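Local structure of imidazoleglycerol-phosphate dehydratase (Staphylococcus aureus subsp. aureus, 2AE8) at residues 188-191 / 192-196. The protein catalyses the dehydration of imidazoleglycerol phosphate to imidazoleacetol phosphate, a manganese-dependent step of histidine biosynthesis. Residues are numbered along the deposited sequence; the frame is centred on the assembly and turned at random.
Sequences HEIE and AIFKA. With MG (magnesium ion), chain T; MG (magnesium ion), chain L.
I190 and F194, one turn apart on helix 186-205, lie side by side and point the same way, a worked example of how an alpha-helix in the duplicated beta-alpha-beta sandwich of this dehydratase presents some side chains to an apolar layer and others, H188 and E191, to metals. The CG2 methyl of I190, set anti to its own N, meets the ring at CD2 of F194, 3.6 Å away. The same ring turns an edge to the carbonyl O of I190 and continues the apolar layer to F165 and M66.

Four consecutive i to i+4 backbone bonds hold the turns together. F194 N donates to I190 O at 2.9 Å, nearly straight, and A192 N reaches H188 O at 2.8 Å. The bond from I193 N to E189 O is longer, 3.2 Å.

The aliphatic part of K195 passes at a slant across E191, its CD 4.1 Å from CG of E191, and its NZ is hydrogen-bonded to Y118 of a third subunit.

Magnesium here occupies sites that also bind manganese, the enzyme's cofactor. H188 holds one ion through NE2, 2.2 Å away, and its ND1 is hydrogen-bonded to E127; together these bonds set the ring's rotation. Three waters, and H91 and E95 of a second subunit, complete this site, so the active site is built across a subunit interface. E191, its CG opposite the backbone N (chi1 -180°) and its chain extended beyond, reaches the other magnesium, which H187 of the same chain and H92 of the second subunit also bind; one carboxylate oxygen, OE1, makes the bond, 2.1 Å from the metal.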
ATOM      1  N   HIS B 188      -9.902 -16.052 -33.819  1.00 26.29           N
ATOM      2  CA  HIS B 188      -8.608 -15.654 -34.340  1.00 25.51           C
ATOM      3  C   HIS B 188      -7.468 -16.272 -33.539  1.00 25.27           C
ATOM      4  O   HIS B 188      -6.438 -16.667 -34.101  1.00 23.34           O
ATOM      5  CB  HIS B 188      -8.458 -14.128 -34.295  1.00 26.04           C
ATOM      6  CG  HIS B 188      -9.322 -13.409 -35.278  1.00 26.33           C
ATOM      7  ND1 HIS B 188      -9.415 -12.039 -35.313  1.00 26.44           N
ATOM      8  CD2 HIS B 188     -10.147 -13.869 -36.254  1.00 27.71           C
ATOM      9  CE1 HIS B 188     -10.246 -11.681 -36.278  1.00 28.62           C
ATOM     10  NE2 HIS B 188     -10.705 -12.774 -36.863  1.00 27.06           N
ATOM     11  N   GLU B 189      -7.649 -16.329 -32.216  1.00 24.28           N
ATOM     12  CA  GLU B 189      -6.621 -16.842 -31.325  1.00 23.90           C
ATOM     13  C   GLU B 189      -6.346 -18.311 -31.629  1.00 24.09           C
ATOM     14  O   GLU B 189      -5.209 -18.722 -31.798  1.00 23.92           O
ATOM     15  CB  GLU B 189      -7.075 -16.686 -29.866  1.00 23.96           C
ATOM     16  CG  GLU B 189      -6.927 -15.266 -29.288  1.00 23.77           C
ATOM     17  CD  GLU B 189      -7.731 -15.060 -27.997  1.00 24.75           C
ATOM     18  OE1 GLU B 189      -8.356 -16.020 -27.479  1.00 25.02           O
ATOM     19  OE2 GLU B 189      -7.785 -13.908 -27.533  1.00 25.42           O
ATOM     20  N   ILE B 190      -7.401 -19.107 -31.651  1.00 24.33           N
ATOM     21  CA  ILE B 190      -7.280 -20.517 -31.949  1.00 24.59           C
ATOM     22  C   ILE B 190      -6.757 -20.749 -33.375  1.00 25.38           C
ATOM     23  O   ILE B 190      -5.893 -21.594 -33.601  1.00 25.23           O
ATOM     24  CB  ILE B 190      -8.637 -21.207 -31.752  1.00 24.61           C
ATOM     25  CG1 ILE B 190      -9.068 -21.054 -30.278  1.00 23.20           C
ATOM     26  CG2 ILE B 190      -8.531 -22.684 -32.129  1.00 23.96           C
ATOM     27  CD1 ILE B 190     -10.546 -21.359 -30.022  1.00 23.55           C
ATOM     28  N   GLU B 191      -7.289 -19.998 -34.329  1.00 26.13           N
ATOM     29  CA  GLU B 191      -6.862 -20.138 -35.719  1.00 27.33           C
ATOM     30  C   GLU B 191      -5.385 -19.815 -35.910  1.00 26.35           C
ATOM     31  O   GLU B 191      -4.668 -20.575 -36.563  1.00 27.08           O
ATOM     32  CB  GLU B 191      -7.750 -19.311 -36.654  1.00 27.61           C
ATOM     33  CG  GLU B 191      -7.356 -19.417 -38.109  1.00 32.19           C
ATOM     34  CD  GLU B 191      -8.510 -19.140 -39.061  1.00 37.71           C
ATOM     35  OE1 GLU B 191      -9.645 -18.875 -38.606  1.00 39.26           O
ATOM     36  OE2 GLU B 191      -8.275 -19.187 -40.279  1.00 41.80           O
ATOM     37  N   ALA B 192      -4.913 -18.697 -35.358  1.00 25.89           N
ATOM     38  CA  ALA B 192      -3.479 -18.373 -35.413  1.00 24.99           C
ATOM     39  C   ALA B 192      -2.619 -19.499 -34.830  1.00 24.85           C
ATOM     40  O   ALA B 192      -1.574 -19.852 -35.390  1.00 25.42           O
ATOM     41  CB  ALA B 192      -3.183 -17.029 -34.693  1.00 24.65           C
ATOM     42  N   ILE B 193      -3.055 -20.069 -33.705  1.00 24.82           N
ATOM     43  CA  ILE B 193      -2.322 -21.180 -33.072  1.00 24.33           C
ATOM     44  C   ILE B 193      -2.279 -22.439 -33.981  1.00 25.01           C
ATOM     45  O   ILE B 193      -1.223 -23.045 -34.164  1.00 23.93           O
ATOM     46  CB  ILE B 193      -2.923 -21.548 -31.701  1.00 24.55           C
ATOM     47  CG1 ILE B 193      -2.671 -20.422 -30.666  1.00 24.36           C
ATOM     48  CG2 ILE B 193      -2.371 -22.909 -31.191  1.00 22.27           C
ATOM     49  CD1 ILE B 193      -3.506 -20.592 -29.404  1.00 26.36           C
ATOM     50  N   PHE B 194      -3.426 -22.828 -34.535  1.00 25.50           N
ATOM     51  CA  PHE B 194      -3.461 -23.951 -35.484  1.00 26.22           C
ATOM     52  C   PHE B 194      -2.617 -23.694 -36.723  1.00 26.62           C
ATOM     53  O   PHE B 194      -1.871 -24.575 -37.145  1.00 28.12           O
ATOM     54  CB  PHE B 194      -4.892 -24.316 -35.884  1.00 26.03           C
ATOM     55  CG  PHE B 194      -5.522 -25.336 -34.999  1.00 25.96           C
ATOM     56  CD1 PHE B 194      -5.347 -26.699 -35.256  1.00 25.27           C
ATOM     57  CD2 PHE B 194      -6.293 -24.946 -33.902  1.00 23.80           C
ATOM     58  CE1 PHE B 194      -5.932 -27.666 -34.439  1.00 26.02           C
ATOM     59  CE2 PHE B 194      -6.898 -25.911 -33.056  1.00 25.82           C
ATOM     60  CZ  PHE B 194      -6.715 -27.285 -33.329  1.00 26.94           C
ATOM     61  N   LYS B 195      -2.705 -22.496 -37.292  1.00 26.87           N
ATOM     62  CA  LYS B 195      -1.886 -22.147 -38.448  1.00 26.98           C
ATOM     63  C   LYS B 195      -0.386 -22.208 -38.138  1.00 26.74           C
ATOM     64  O   LYS B 195       0.392 -22.807 -38.883  1.00 26.36           O
ATOM     65  CB  LYS B 195      -2.260 -20.774 -39.030  1.00 26.89           C
ATOM     66  CG  LYS B 195      -3.640 -20.712 -39.761  1.00 29.38           C
ATOM     67  CD  LYS B 195      -3.920 -19.325 -40.415  1.00 29.02           C
ATOM     68  CE  LYS B 195      -2.814 -18.900 -41.418  1.00 30.65           C
ATOM     69  NZ  LYS B 195      -3.220 -17.699 -42.240  1.00 33.70           N
ATOM     70  N   ALA B 196       0.021 -21.589 -37.034  1.00 25.99           N
ATOM     71  CA  ALA B 196       1.423 -21.552 -36.656  1.00 25.48           C
ATOM     72  C   ALA B 196       1.972 -22.936 -36.324  1.00 25.67           C
ATOM     73  O   ALA B 196       3.071 -23.257 -36.737  1.00 26.96           O
ATOM     74  CB  ALA B 196       1.643 -20.591 -35.480  1.00 25.88           C
TER
HETATM   75 MG    MG T1005     -11.927 -12.886 -38.662  1.00 22.90          MG
HETATM   76 MG    MG L1007     -11.549 -19.418 -39.341  1.00 49.07          MG
HETATM   77  O   HOH W   1     -11.271 -15.193 -39.358  1.00 52.44           O
HETATM   78  O   HOH W   2     -12.796 -10.890 -38.201  1.00 46.14           O
HETATM   79  O   HOH W   3     -10.729 -11.520 -39.759  1.00 38.26           O